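PDB 1KUT: phosphoribosylaminoimidazole-succinocarboxamide synthase from Thermotoga maritima, which catalyses the ATP-dependent joining of L-aspartate to carboxyaminoimidazole ribonucleotide, giving SAICAR in de novo purine biosynthesis. Local coordinates for residues G40-E45 / E219-C224; V111-K116 / D128-L133; T61-Y66 / R70-I75. One frame throughout, in Å; residues are numbered along the deposited sequence.

Interaction 1 (G40-E45 / E219-C224)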
ATOM      1  N   GLY B  40      30.874   3.604   8.551  1.00 29.42           N
ATOM      2  CA  GLY B  40      30.379   4.846   7.977  1.00 28.19           C
ATOM      3  C   GLY B  40      31.199   5.286   6.777  1.00 27.77           C
ATOM      4  O   GLY B  40      30.657   5.759   5.776  1.00 27.73           O
ATOM      5  N   SER B  41      32.516   5.124   6.874  1.00 27.24           N
ATOM      6  CA  SER B  41      33.440   5.493   5.803  1.00 26.39           C
ATOM      7  C   SER B  41      33.192   4.625   4.579  1.00 25.76           C
ATOM      8  O   SER B  41      33.272   5.083   3.439  1.00 25.57           O
ATOM      9  CB  SER B  41      34.873   5.296   6.287  1.00 26.80           C
ATOM     10  OG  SER B  41      35.006   5.797   7.614  1.00 28.43           O
ATOM     11  N   ILE B  42      32.893   3.358   4.837  1.00 25.15           N
ATOM     12  CA  ILE B  42      32.629   2.384   3.792  1.00 24.63           C
ATOM     13  C   ILE B  42      31.379   2.776   3.009  1.00 24.04           C
ATOM     14  O   ILE B  42      31.399   2.828   1.785  1.00 23.35           O
ATOM     15  CB  ILE B  42      32.458   0.962   4.418  1.00 24.63           C
ATOM     16  CG1 ILE B  42      33.842   0.340   4.634  1.00 24.98           C
ATOM     17  CG2 ILE B  42      31.572   0.086   3.549  1.00 24.56           C
ATOM     18  CD1 ILE B  42      33.821  -1.030   5.280  1.00 24.71           C
ATOM     19  N   CYS B  43      30.300   3.071   3.727  1.00 23.49           N
ATOM     20  CA  CYS B  43      29.044   3.436   3.083  1.00 23.13           C
ATOM     21  C   CYS B  43      29.130   4.790   2.371  1.00 22.42           C
ATOM     22  O   CYS B  43      28.598   4.957   1.273  1.00 22.47           O
ATOM     23  CB  CYS B  43      27.909   3.423   4.118  1.00 23.32           C
ATOM     24  SG  CYS B  43      27.426   1.722   4.658  1.00 25.50           S
ATOM     25  N   ALA B  44      29.815   5.748   2.983  1.00 21.69           N
ATOM     26  CA  ALA B  44      29.967   7.062   2.381  1.00 21.21           C
ATOM     27  C   ALA B  44      30.625   6.902   1.023  1.00 20.97           C
ATOM     28  O   ALA B  44      30.138   7.428   0.022  1.00 21.11           O
ATOM     29  CB  ALA B  44      30.819   7.973   3.281  1.00 20.87           C
ATOM     30  N   GLU B  45      31.723   6.158   0.976  1.00 20.48           N
ATOM     31  CA  GLU B  45      32.417   5.977  -0.294  1.00 20.20           C
ATOM     32  C   GLU B  45      31.664   5.156  -1.348  1.00 19.53           C
ATOM     33  O   GLU B  45      31.699   5.499  -2.527  1.00 19.14           O
ATOM     34  CB  GLU B  45      33.803   5.382  -0.065  1.00 20.42           C
ATOM     35  CG  GLU B  45      34.595   5.208  -1.336  1.00 20.98           C
ATOM     36  CD  GLU B  45      35.971   4.624  -1.077  1.00 22.58           C
ATOM     37  OE1 GLU B  45      36.706   4.381  -2.068  1.00 22.23           O
ATOM     38  OE2 GLU B  45      36.313   4.414   0.122  1.00 23.16           O
ATOM     39  N   GLU B 219      33.293  -5.987   1.017  1.00 29.02           N
ATOM     40  CA  GLU B 219      33.198  -6.626  -0.296  1.00 28.94           C
ATOM     41  C   GLU B 219      32.472  -5.735  -1.307  1.00 28.03           C
ATOM     42  O   GLU B 219      32.928  -5.575  -2.440  1.00 27.46           O
ATOM     43  CB  GLU B 219      32.503  -7.997  -0.178  1.00 30.27           C
ATOM     44  CG  GLU B 219      33.407  -9.099   0.406  1.00 32.11           C
ATOM     45  CD  GLU B 219      32.724 -10.469   0.522  1.00 33.20           C
ATOM     46  OE1 GLU B 219      33.373 -11.423   1.015  1.00 33.46           O
ATOM     47  OE2 GLU B 219      31.544 -10.596   0.126  1.00 34.26           O
ATOM     48  N   VAL B 220      31.345  -5.152  -0.906  1.00 27.51           N
ATOM     49  CA  VAL B 220      30.614  -4.253  -1.813  1.00 27.07           C
ATOM     50  C   VAL B 220      31.513  -3.094  -2.259  1.00 26.54           C
ATOM     51  O   VAL B 220      31.641  -2.821  -3.456  1.00 26.08           O
ATOM     52  CB  VAL B 220      29.343  -3.665  -1.147  1.00 27.08           C
ATOM     53  CG1 VAL B 220      28.724  -2.599  -2.047  1.00 26.75           C
ATOM     54  CG2 VAL B 220      28.340  -4.772  -0.895  1.00 26.99           C
ATOM     55  N   LEU B 221      32.144  -2.421  -1.304  1.00 26.62           N
ATOM     56  CA  LEU B 221      33.026  -1.312  -1.648  1.00 27.42           C
ATOM     57  C   LEU B 221      34.090  -1.716  -2.667  1.00 27.84           C
ATOM     58  O   LEU B 221      34.180  -1.106  -3.740  1.00 27.67           O
ATOM     59  CB  LEU B 221      33.716  -0.742  -0.400  1.00 26.85           C
ATOM     60  CG  LEU B 221      34.643   0.459  -0.662  1.00 26.52           C
ATOM     61  CD1 LEU B 221      33.887   1.551  -1.411  1.00 25.86           C
ATOM     62  CD2 LEU B 221      35.188   1.009   0.662  1.00 25.90           C
ATOM     63  N   GLU B 222      34.886  -2.739  -2.343  1.00 28.48           N
ATOM     64  CA  GLU B 222      35.951  -3.192  -3.248  1.00 29.49           C
ATOM     65  C   GLU B 222      35.369  -3.430  -4.628  1.00 29.44           C
ATOM     66  O   GLU B 222      35.960  -3.095  -5.649  1.00 29.44           O
ATOM     67  CB  GLU B 222      36.577  -4.488  -2.740  1.00 30.51           C
ATOM     68  CG  GLU B 222      36.953  -4.459  -1.262  1.00 32.55           C
ATOM     69  CD  GLU B 222      37.567  -5.782  -0.777  1.00 33.62           C
ATOM     70  OE1 GLU B 222      36.939  -6.857  -0.984  1.00 33.66           O
ATOM     71  OE2 GLU B 222      38.675  -5.735  -0.187  1.00 33.86           O
ATOM     72  N   LEU B 223      34.194  -4.029  -4.643  1.00 30.02           N
ATOM     73  CA  LEU B 223      33.492  -4.313  -5.879  1.00 30.38           C
ATOM     74  C   LEU B 223      33.231  -3.011  -6.643  1.00 30.42           C
ATOM     75  O   LEU B 223      33.540  -2.905  -7.827  1.00 30.34           O
ATOM     76  CB  LEU B 223      32.188  -5.022  -5.537  1.00 30.95           C
ATOM     77  CG  LEU B 223      31.235  -5.398  -6.656  1.00 31.34           C
ATOM     78  CD1 LEU B 223      30.298  -6.467  -6.148  1.00 31.67           C
ATOM     79  CD2 LEU B 223      30.462  -4.173  -7.100  1.00 31.79           C
ATOM     80  N   CYS B 224      32.674  -2.015  -5.958  1.00 30.52           N
ATOM     81  CA  CYS B 224      32.392  -0.739  -6.597  1.00 30.54           C
ATOM     82  C   CYS B 224      33.666  -0.047  -7.064  1.00 30.66           C
ATOM     83  O   CYS B 224      33.692   0.553  -8.141  1.00 30.53           O
ATOM     84  CB  CYS B 224      31.598   0.163  -5.646  1.00 30.85           C
ATOM     85  SG  CYS B 224      29.886  -0.418  -5.383  1.00 31.13           S
TER

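Interaction 2 (V111-K116 / D128-L133)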
ATOM      1  N   VAL B 111       7.693  -1.221  -7.943  1.00 22.75           N
ATOM      2  CA  VAL B 111       7.945  -0.019  -7.157  1.00 22.10           C
ATOM      3  C   VAL B 111       6.886   0.114  -6.066  1.00 21.87           C
ATOM      4  O   VAL B 111       5.701   0.087  -6.370  1.00 21.87           O
ATOM      5  CB  VAL B 111       7.851   1.254  -8.010  1.00 22.15           C
ATOM      6  CG1 VAL B 111       8.324   2.446  -7.199  1.00 21.45           C
ATOM      7  CG2 VAL B 111       8.662   1.098  -9.279  1.00 22.69           C
ATOM      8  N   GLU B 112       7.322   0.275  -4.813  1.00 21.52           N
ATOM      9  CA  GLU B 112       6.436   0.424  -3.659  1.00 21.03           C
ATOM     10  C   GLU B 112       6.772   1.684  -2.860  1.00 20.81           C
ATOM     11  O   GLU B 112       7.947   2.003  -2.657  1.00 20.43           O
ATOM     12  CB  GLU B 112       6.594  -0.750  -2.687  1.00 21.33           C
ATOM     13  CG  GLU B 112       6.139  -2.108  -3.170  1.00 22.24           C
ATOM     14  CD  GLU B 112       6.073  -3.132  -2.028  1.00 22.23           C
ATOM     15  OE1 GLU B 112       7.133  -3.555  -1.503  1.00 22.26           O
ATOM     16  OE2 GLU B 112       4.946  -3.505  -1.647  1.00 22.53           O
ATOM     17  N   PHE B 113       5.752   2.387  -2.378  1.00 20.84           N
ATOM     18  CA  PHE B 113       6.003   3.565  -1.558  1.00 21.21           C
ATOM     19  C   PHE B 113       5.673   3.281  -0.098  1.00 21.66           C
ATOM     20  O   PHE B 113       4.723   2.575   0.226  1.00 21.72           O
ATOM     21  CB  PHE B 113       5.183   4.768  -2.019  1.00 20.69           C
ATOM     22  CG  PHE B 113       5.632   5.352  -3.321  1.00 21.75           C
ATOM     23  CD1 PHE B 113       5.252   4.772  -4.531  1.00 21.68           C
ATOM     24  CD2 PHE B 113       6.434   6.499  -3.345  1.00 21.58           C
ATOM     25  CE1 PHE B 113       5.661   5.329  -5.747  1.00 22.21           C
ATOM     26  CE2 PHE B 113       6.847   7.060  -4.561  1.00 21.98           C
ATOM     27  CZ  PHE B 113       6.461   6.475  -5.764  1.00 21.46           C
ATOM     28  N   PHE B 114       6.473   3.855   0.783  1.00 22.47           N
ATOM     29  CA  PHE B 114       6.290   3.712   2.217  1.00 23.02           C
ATOM     30  C   PHE B 114       6.467   5.077   2.861  1.00 23.60           C
ATOM     31  O   PHE B 114       7.456   5.772   2.621  1.00 23.14           O
ATOM     32  CB  PHE B 114       7.337   2.771   2.796  1.00 22.76           C
ATOM     33  CG  PHE B 114       7.142   1.347   2.414  1.00 22.49           C
ATOM     34  CD1 PHE B 114       6.358   0.505   3.200  1.00 21.73           C
ATOM     35  CD2 PHE B 114       7.753   0.833   1.266  1.00 22.28           C
ATOM     36  CE1 PHE B 114       6.188  -0.835   2.856  1.00 21.74           C
ATOM     37  CE2 PHE B 114       7.586  -0.510   0.908  1.00 22.20           C
ATOM     38  CZ  PHE B 114       6.805  -1.348   1.706  1.00 21.90           C
ATOM     39  N   ILE B 115       5.501   5.471   3.669  1.00 24.71           N
ATOM     40  CA  ILE B 115       5.616   6.732   4.360  1.00 25.90           C
ATOM     41  C   ILE B 115       6.678   6.523   5.419  1.00 27.00           C
ATOM     42  O   ILE B 115       6.545   5.641   6.275  1.00 26.26           O
ATOM     43  CB  ILE B 115       4.299   7.111   5.039  1.00 26.27           C
ATOM     44  CG1 ILE B 115       3.300   7.540   3.963  1.00 26.39           C
ATOM     45  CG2 ILE B 115       4.533   8.231   6.091  1.00 25.71           C
ATOM     46  CD1 ILE B 115       2.009   8.089   4.524  1.00 27.68           C
ATOM     47  N   LYS B 116       7.749   7.306   5.371  1.00 28.43           N
ATOM     48  CA  LYS B 116       8.753   7.113   6.402  1.00 30.32           C
ATOM     49  C   LYS B 116       8.205   7.737   7.694  1.00 31.31           C
ATOM     50  O   LYS B 116       8.022   8.953   7.810  1.00 31.29           O
ATOM     51  CB  LYS B 116      10.122   7.684   5.971  1.00 30.58           C
ATOM     52  CG  LYS B 116      10.341   9.162   6.118  1.00 31.56           C
ATOM     53  CD  LYS B 116      11.741   9.555   5.598  1.00 32.75           C
ATOM     54  CE  LYS B 116      12.910   8.896   6.371  1.00 33.09           C
ATOM     55  NZ  LYS B 116      13.144   7.447   6.067  1.00 33.57           N
ATOM     56  N   ASP B 128      -2.581   7.435  -4.797  1.00 27.67           N
ATOM     57  CA  ASP B 128      -3.786   8.076  -4.291  1.00 28.25           C
ATOM     58  C   ASP B 128      -3.608   8.569  -2.865  1.00 28.39           C
ATOM     59  O   ASP B 128      -4.118   9.623  -2.498  1.00 28.65           O
ATOM     60  CB  ASP B 128      -4.966   7.115  -4.360  1.00 28.39           C
ATOM     61  CG  ASP B 128      -5.397   6.832  -5.786  1.00 29.24           C
ATOM     62  OD1 ASP B 128      -5.095   7.664  -6.677  1.00 29.45           O
ATOM     63  OD2 ASP B 128      -6.053   5.787  -6.013  1.00 29.87           O
ATOM     64  N   HIS B 129      -2.872   7.803  -2.069  1.00 28.51           N
ATOM     65  CA  HIS B 129      -2.599   8.158  -0.681  1.00 28.24           C
ATOM     66  C   HIS B 129      -1.764   9.428  -0.617  1.00 28.12           C
ATOM     67  O   HIS B 129      -2.099  10.358   0.122  1.00 27.82           O
ATOM     68  CB  HIS B 129      -1.837   7.026   0.011  1.00 28.20           C
ATOM     69  CG  HIS B 129      -2.654   5.794   0.231  1.00 28.53           C
ATOM     70  ND1 HIS B 129      -3.653   5.724   1.179  1.00 28.92           N
ATOM     71  CD2 HIS B 129      -2.608   4.574  -0.356  1.00 28.84           C
ATOM     72  CE1 HIS B 129      -4.181   4.514   1.171  1.00 28.79           C
ATOM     73  NE2 HIS B 129      -3.564   3.795   0.251  1.00 28.87           N
ATOM     74  N   LEU B 130      -0.681   9.451  -1.396  1.00 27.96           N
ATOM     75  CA  LEU B 130       0.243  10.585  -1.442  1.00 28.48           C
ATOM     76  C   LEU B 130      -0.478  11.870  -1.805  1.00 28.80           C
ATOM     77  O   LEU B 130      -0.173  12.941  -1.273  1.00 28.58           O
ATOM     78  CB  LEU B 130       1.361  10.327  -2.459  1.00 28.28           C
ATOM     79  CG  LEU B 130       2.135   9.018  -2.291  1.00 28.33           C
ATOM     80  CD1 LEU B 130       3.121   8.848  -3.445  1.00 28.31           C
ATOM     81  CD2 LEU B 130       2.840   9.018  -0.937  1.00 28.23           C
ATOM     82  N   GLU B 131      -1.433  11.775  -2.715  1.00 29.68           N
ATOM     83  CA  GLU B 131      -2.176  12.968  -3.090  1.00 30.80           C
ATOM     84  C   GLU B 131      -3.076  13.419  -1.938  1.00 30.58           C
ATOM     85  O   GLU B 131      -3.034  14.575  -1.533  1.00 30.44           O
ATOM     86  CB  GLU B 131      -3.002  12.717  -4.360  1.00 31.89           C
ATOM     87  CG  GLU B 131      -2.154  12.674  -5.626  1.00 33.68           C
ATOM     88  CD  GLU B 131      -2.859  13.287  -6.830  1.00 35.05           C
ATOM     89  OE1 GLU B 131      -3.857  12.691  -7.306  1.00 35.85           O
ATOM     90  OE2 GLU B 131      -2.412  14.368  -7.298  1.00 35.51           O
ATOM     91  N   ILE B 132      -3.865  12.503  -1.389  1.00 30.57           N
ATOM     92  CA  ILE B 132      -4.760  12.852  -0.284  1.00 30.65           C
ATOM     93  C   ILE B 132      -4.033  13.378   0.945  1.00 30.61           C
ATOM     94  O   ILE B 132      -4.497  14.317   1.592  1.00 30.64           O
ATOM     95  CB  ILE B 132      -5.646  11.646   0.111  1.00 30.84           C
ATOM     96  CG1 ILE B 132      -6.717  11.446  -0.957  1.00 31.07           C
ATOM     97  CG2 ILE B 132      -6.296  11.876   1.475  1.00 31.16           C
ATOM     98  CD1 ILE B 132      -7.675  10.329  -0.672  1.00 32.15           C
ATOM     99  N   LEU B 133      -2.891  12.781   1.269  1.00 30.77           N
ATOM    100  CA  LEU B 133      -2.116  13.212   2.429  1.00 30.79           C
ATOM    101  C   LEU B 133      -1.278  14.422   2.063  1.00 31.32           C
ATOM    102  O   LEU B 133      -0.519  14.939   2.885  1.00 31.82           O
ATOM    103  CB  LEU B 133      -1.204  12.088   2.911  1.00 30.03           C
ATOM    104  CG  LEU B 133      -1.948  10.840   3.395  1.00 30.10           C
ATOM    105  CD1 LEU B 133      -0.935   9.751   3.741  1.00 30.03           C
ATOM    106  CD2 LEU B 133      -2.813  11.181   4.601  1.00 29.49           C
TER

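Interaction 3 (T61-Y66 / R70-I75)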
ATOM      1  N   THR B  61      21.204  13.546  -8.658  1.00 19.70           N
ATOM      2  CA  THR B  61      21.406  13.071  -7.294  1.00 18.37           C
ATOM      3  C   THR B  61      21.983  14.264  -6.536  1.00 17.86           C
ATOM      4  O   THR B  61      22.475  15.215  -7.154  1.00 16.92           O
ATOM      5  CB  THR B  61      22.374  11.862  -7.222  1.00 18.64           C
ATOM      6  OG1 THR B  61      23.729  12.309  -7.275  1.00 18.45           O
ATOM      7  CG2 THR B  61      22.128  10.915  -8.393  1.00 18.56           C
ATOM      8  N   HIS B  62      21.923  14.225  -5.208  1.00 17.26           N
ATOM      9  CA  HIS B  62      22.405  15.344  -4.410  1.00 17.21           C
ATOM     10  C   HIS B  62      23.907  15.375  -4.110  1.00 17.33           C
ATOM     11  O   HIS B  62      24.385  16.310  -3.464  1.00 16.92           O
ATOM     12  CB  HIS B  62      21.567  15.443  -3.105  1.00 16.80           C
ATOM     13  CG  HIS B  62      21.870  14.392  -2.071  1.00 16.78           C
ATOM     14  ND1 HIS B  62      22.420  13.162  -2.378  1.00 17.17           N
ATOM     15  CD2 HIS B  62      21.646  14.380  -0.734  1.00 16.62           C
ATOM     16  CE1 HIS B  62      22.524  12.439  -1.276  1.00 16.81           C
ATOM     17  NE2 HIS B  62      22.059  13.155  -0.265  1.00 17.54           N
ATOM     18  N   LEU B  63      24.658  14.381  -4.594  1.00 18.07           N
ATOM     19  CA  LEU B  63      26.099  14.353  -4.338  1.00 18.86           C
ATOM     20  C   LEU B  63      26.894  15.430  -5.065  1.00 19.72           C
ATOM     21  O   LEU B  63      26.818  15.560  -6.294  1.00 19.55           O
ATOM     22  CB  LEU B  63      26.711  12.995  -4.714  1.00 18.18           C
ATOM     23  CG  LEU B  63      28.256  12.925  -4.743  1.00 18.09           C
ATOM     24  CD1 LEU B  63      28.813  13.114  -3.322  1.00 17.06           C
ATOM     25  CD2 LEU B  63      28.738  11.578  -5.323  1.00 17.30           C
ATOM     26  N   VAL B  64      27.662  16.211  -4.309  1.00 20.46           N
ATOM     27  CA  VAL B  64      28.507  17.200  -4.948  1.00 21.16           C
ATOM     28  C   VAL B  64      29.905  16.576  -5.006  1.00 21.65           C
ATOM     29  O   VAL B  64      30.542  16.591  -6.055  1.00 22.03           O
ATOM     30  CB  VAL B  64      28.532  18.539  -4.183  1.00 21.52           C
ATOM     31  CG1 VAL B  64      29.547  19.504  -4.855  1.00 20.57           C
ATOM     32  CG2 VAL B  64      27.121  19.154  -4.178  1.00 20.39           C
ATOM     33  N   GLU B  65      30.368  16.005  -3.893  1.00 21.91           N
ATOM     34  CA  GLU B  65      31.675  15.349  -3.869  1.00 22.15           C
ATOM     35  C   GLU B  65      31.896  14.550  -2.599  1.00 21.94           C
ATOM     36  O   GLU B  65      31.200  14.752  -1.597  1.00 22.35           O
ATOM     37  CB  GLU B  65      32.819  16.370  -4.031  1.00 23.32           C
ATOM     38  CG  GLU B  65      33.050  17.322  -2.865  1.00 24.26           C
ATOM     39  CD  GLU B  65      34.378  18.098  -2.989  1.00 26.31           C
ATOM     40  OE1 GLU B  65      34.442  19.266  -2.527  1.00 26.44           O
ATOM     41  OE2 GLU B  65      35.366  17.536  -3.534  1.00 26.36           O
ATOM     42  N   TYR B  66      32.868  13.642  -2.635  1.00 21.37           N
ATOM     43  CA  TYR B  66      33.183  12.812  -1.477  1.00 21.12           C
ATOM     44  C   TYR B  66      34.313  13.447  -0.672  1.00 20.83           C
ATOM     45  O   TYR B  66      35.347  13.804  -1.226  1.00 20.20           O
ATOM     46  CB  TYR B  66      33.575  11.399  -1.931  1.00 21.10           C
ATOM     47  CG  TYR B  66      34.120  10.488  -0.841  1.00 21.43           C
ATOM     48  CD1 TYR B  66      33.483  10.367   0.391  1.00 21.67           C
ATOM     49  CD2 TYR B  66      35.262   9.713  -1.066  1.00 21.74           C
ATOM     50  CE1 TYR B  66      33.975   9.495   1.375  1.00 21.93           C
ATOM     51  CE2 TYR B  66      35.752   8.843  -0.104  1.00 21.50           C
ATOM     52  CZ  TYR B  66      35.109   8.735   1.112  1.00 21.95           C
ATOM     53  OH  TYR B  66      35.589   7.840   2.049  1.00 22.37           O
ATOM     54  N   ARG B  70      34.183   9.740   5.868  1.00 24.74           N
ATOM     55  CA  ARG B  70      32.757   9.424   5.907  1.00 24.87           C
ATOM     56  C   ARG B  70      31.798  10.588   5.702  1.00 24.35           C
ATOM     57  O   ARG B  70      30.676  10.583   6.237  1.00 24.29           O
ATOM     58  CB  ARG B  70      32.446   8.754   7.248  1.00 26.02           C
ATOM     59  CG  ARG B  70      32.747   9.630   8.479  1.00 27.75           C
ATOM     60  CD  ARG B  70      32.756   8.785   9.779  1.00 29.60           C
ATOM     61  NE  ARG B  70      31.904   9.346  10.829  1.00 30.68           N
ATOM     62  CZ  ARG B  70      31.554   8.700  11.945  1.00 31.79           C
ATOM     63  NH1 ARG B  70      31.984   7.466  12.165  1.00 32.28           N
ATOM     64  NH2 ARG B  70      30.758   9.281  12.847  1.00 32.37           N
ATOM     65  N   THR B  71      32.220  11.566   4.911  1.00 23.86           N
ATOM     66  CA  THR B  71      31.410  12.751   4.647  1.00 23.59           C
ATOM     67  C   THR B  71      31.129  12.992   3.167  1.00 22.96           C
ATOM     68  O   THR B  71      31.986  12.775   2.320  1.00 23.40           O
ATOM     69  CB  THR B  71      32.098  14.010   5.217  1.00 23.79           C
ATOM     70  OG1 THR B  71      32.079  13.943   6.648  1.00 24.90           O
ATOM     71  CG2 THR B  71      31.394  15.282   4.759  1.00 23.57           C
ATOM     72  N   LEU B  72      29.921  13.448   2.866  1.00 22.49           N
ATOM     73  CA  LEU B  72      29.535  13.734   1.488  1.00 22.07           C
ATOM     74  C   LEU B  72      29.070  15.181   1.388  1.00 22.24           C
ATOM     75  O   LEU B  72      28.235  15.632   2.183  1.00 22.10           O
ATOM     76  CB  LEU B  72      28.386  12.823   1.053  1.00 21.28           C
ATOM     77  CG  LEU B  72      28.648  11.755  -0.003  1.00 21.21           C
ATOM     78  CD1 LEU B  72      29.883  10.968   0.333  1.00 21.09           C
ATOM     79  CD2 LEU B  72      27.442  10.852  -0.092  1.00 21.17           C
ATOM     80  N   LYS B  73      29.619  15.924   0.437  1.00 21.91           N
ATOM     81  CA  LYS B  73      29.167  17.289   0.275  1.00 21.63           C
ATOM     82  C   LYS B  73      27.956  17.164  -0.646  1.00 20.84           C
ATOM     83  O   LYS B  73      28.066  16.705  -1.791  1.00 20.69           O
ATOM     84  CB  LYS B  73      30.255  18.150  -0.357  1.00 22.15           C
ATOM     85  CG  LYS B  73      29.901  19.628  -0.460  1.00 23.58           C
ATOM     86  CD  LYS B  73      31.035  20.337  -1.181  1.00 24.99           C
ATOM     87  CE  LYS B  73      30.579  21.582  -1.928  1.00 25.89           C
ATOM     88  NZ  LYS B  73      31.653  22.011  -2.904  1.00 26.81           N
ATOM     89  N   VAL B  74      26.799  17.556  -0.137  1.00 20.22           N
ATOM     90  CA  VAL B  74      25.572  17.446  -0.907  1.00 20.57           C
ATOM     91  C   VAL B  74      24.861  18.773  -1.075  1.00 20.98           C
ATOM     92  O   VAL B  74      25.126  19.727  -0.348  1.00 21.01           O
ATOM     93  CB  VAL B  74      24.590  16.465  -0.241  1.00 19.63           C
ATOM     94  CG1 VAL B  74      25.193  15.073  -0.212  1.00 19.73           C
ATOM     95  CG2 VAL B  74      24.270  16.929   1.173  1.00 18.80           C
ATOM     96  N   ILE B  75      23.957  18.817  -2.045  1.00 21.73           N
ATOM     97  CA  ILE B  75      23.163  20.008  -2.296  1.00 22.75           C
ATOM     98  C   ILE B  75      21.891  19.855  -1.466  1.00 23.20           C
ATOM     99  O   ILE B  75      21.295  18.779  -1.420  1.00 22.83           O
ATOM    100  CB  ILE B  75      22.729  20.121  -3.777  1.00 23.05           C
ATOM    101  CG1 ILE B  75      21.890  18.903  -4.153  1.00 23.23           C
ATOM    102  CG2 ILE B  75      23.937  20.222  -4.681  1.00 22.69           C
ATOM    103  CD1 ILE B  75      21.288  18.974  -5.544  1.00 24.71           C
TER

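Interaction 1 (G40-E45 / E219-C224)
Leu221 reaches from one helix to the next and sets its forked end against the side chains of Glu45 and Ile42. Its CG stands anti to the backbone N (chi1 -179°), which carries both methyls out from helix 214-229 toward helix 39-55. The two branches then divide the work. Leu221 CD1 rests on the aliphatic shank of Glu45, 3.7 Å from Glu45 CG. The same methyl, Leu221 CD1, is 4.2 Å from the carbonyl oxygen Ile42 O. Leu221 CD2 reaches the carboxylate end, 3.6 Å from Glu45 OE2, and is also 4.2 Å from Ile42 CG1. Glu45 is fully extended, all three of its torsions close to 180°, and crosses the leucine at about a right angle, so the leucine meets it along its length, from CG to the carboxylate. This is plain helix-helix packing between the first long helix of the chain and its C-terminal helix, and it is light: 162 Å² is buried and the nearest CA atoms, those of Ile42 and Leu221, are 6.6 Å apart. The carboxylate finds its polar partner elsewhere: Glu45 OE1 forms a salt bridge with Arg225, one turn further along the same C-terminal helix, which fixes the far end of the chain over the leucine methyls. Ile42 also packs on Leu214, Tyr217 and Arg218, nearer the start of helix 214-229.

Interaction 2 (V111-K116 / D128-L133)
Leu130, on a short helix, and Leu133, just past its end, meet Phe113 and Ile115 of strand 105-115. Near the start of helix 127-132, the two residues ahead of the contact turn to the second subunit: Asp128 OD2 forms a salt bridge with Lys145 of that subunit, and the ring of His129 meets the ring of its Tyr98, so this end of the helix belongs to the subunit interface. With Leu130 the contact itself begins. Its CG lies anti to the carbonyl carbon (chi1 -53°), and the side chain runs at about a right angle to that of Phe113. Methyl CD1 of Leu130 sits over one face of the phenyl ring as a CH-pi contact, 4.3 Å from the centroid of the Phe113 ring and 19° off its normal; the nearest ring atom is Phe113 CD2, 4.1 Å from Leu130 CD1. Here strand 105-115, part of an antiparallel sheet, pairs with the short strand 124-125, and the chain passes directly from that strand into helix 127-132, laying the helix against the sheet. Leu82 touches both Phe113 and Leu130, and Ala141 touches Leu130, so the pair is also packed against strand 78-87 and helix 138-160. Three residues on, Leu133 N bonds back to His129 O at 2.8 Å, and the side chain of Leu133 points toward the strand as that of Leu130 does. It meets Ile115 methyl to methyl, the two side chains slanting across each other. Chi2 of -173° stretches the isoleucine to its full reach toward the leucine, and Ile115 CD1 ends a tight 3.5 Å from Leu133 CD1.

Interaction 3 (T61-Y66 / R70-I75)
A beta hairpin with a classic beta bulge joins strands 63-67 and 71-74, an antiparallel pair at one edge of a five-stranded sheet. At the bulge Lys73 O accepts two bonds, from Val64 N at 2.6 Å and from Glu65 N at 3.2 Å, while Lys73 N returns one to Glu65 O. Beyond the strand end, Ile75 N binds His62 O at 2.9 Å. On one face Leu63 and Tyr66 meet Leu72, with Leu63 CD1 3.6 Å from Leu72 CG; Met51 of helix 39-55 covers both leucines. On the other, Lys73 lies obliquely against Glu65 in a long salt bridge, Lys73 NZ to Glu65 OE1 3.9 Å, and makes a cation-pi contact with Tyr16. His62 turns its ring alongside Val74, CG held between the backbone N and the carbonyl carbon (chi1 74°), and Val74 CG1 sits over the centre of the His62 ring, 3.6 Å from it. A serine at this position is likely to leave Val74 CG1 without its aromatic cover and open a gap beside the strand. Val64 CG2, on the bulge, presses on Ile75 CG2 at a tight 3.4 Å.

Interactions 1 and 3 are neighbours, their centres 15 Å apart: helix 39-55 of interaction 1 leads on to the hairpin of interaction 3 and packs against it. One side of residues 40-45 meets the C-terminal helix; another packs on the hairpin, where Ala44 O lies 3.6 Å from Leu72 CD1 and Glu45 CB 3.7 Å from Tyr66 OH. Glu45 thus touches Leu221 and Tyr66 alike. Interaction 2 lies on the other side of the chain's centre from interaction 1, with centres about 31 Å apart, and about 27 Å from interaction 3. It is also the one that reaches the second subunit. Its nearest atoms stay about 15 Å from interaction 1 and about 12 Å from interaction 3.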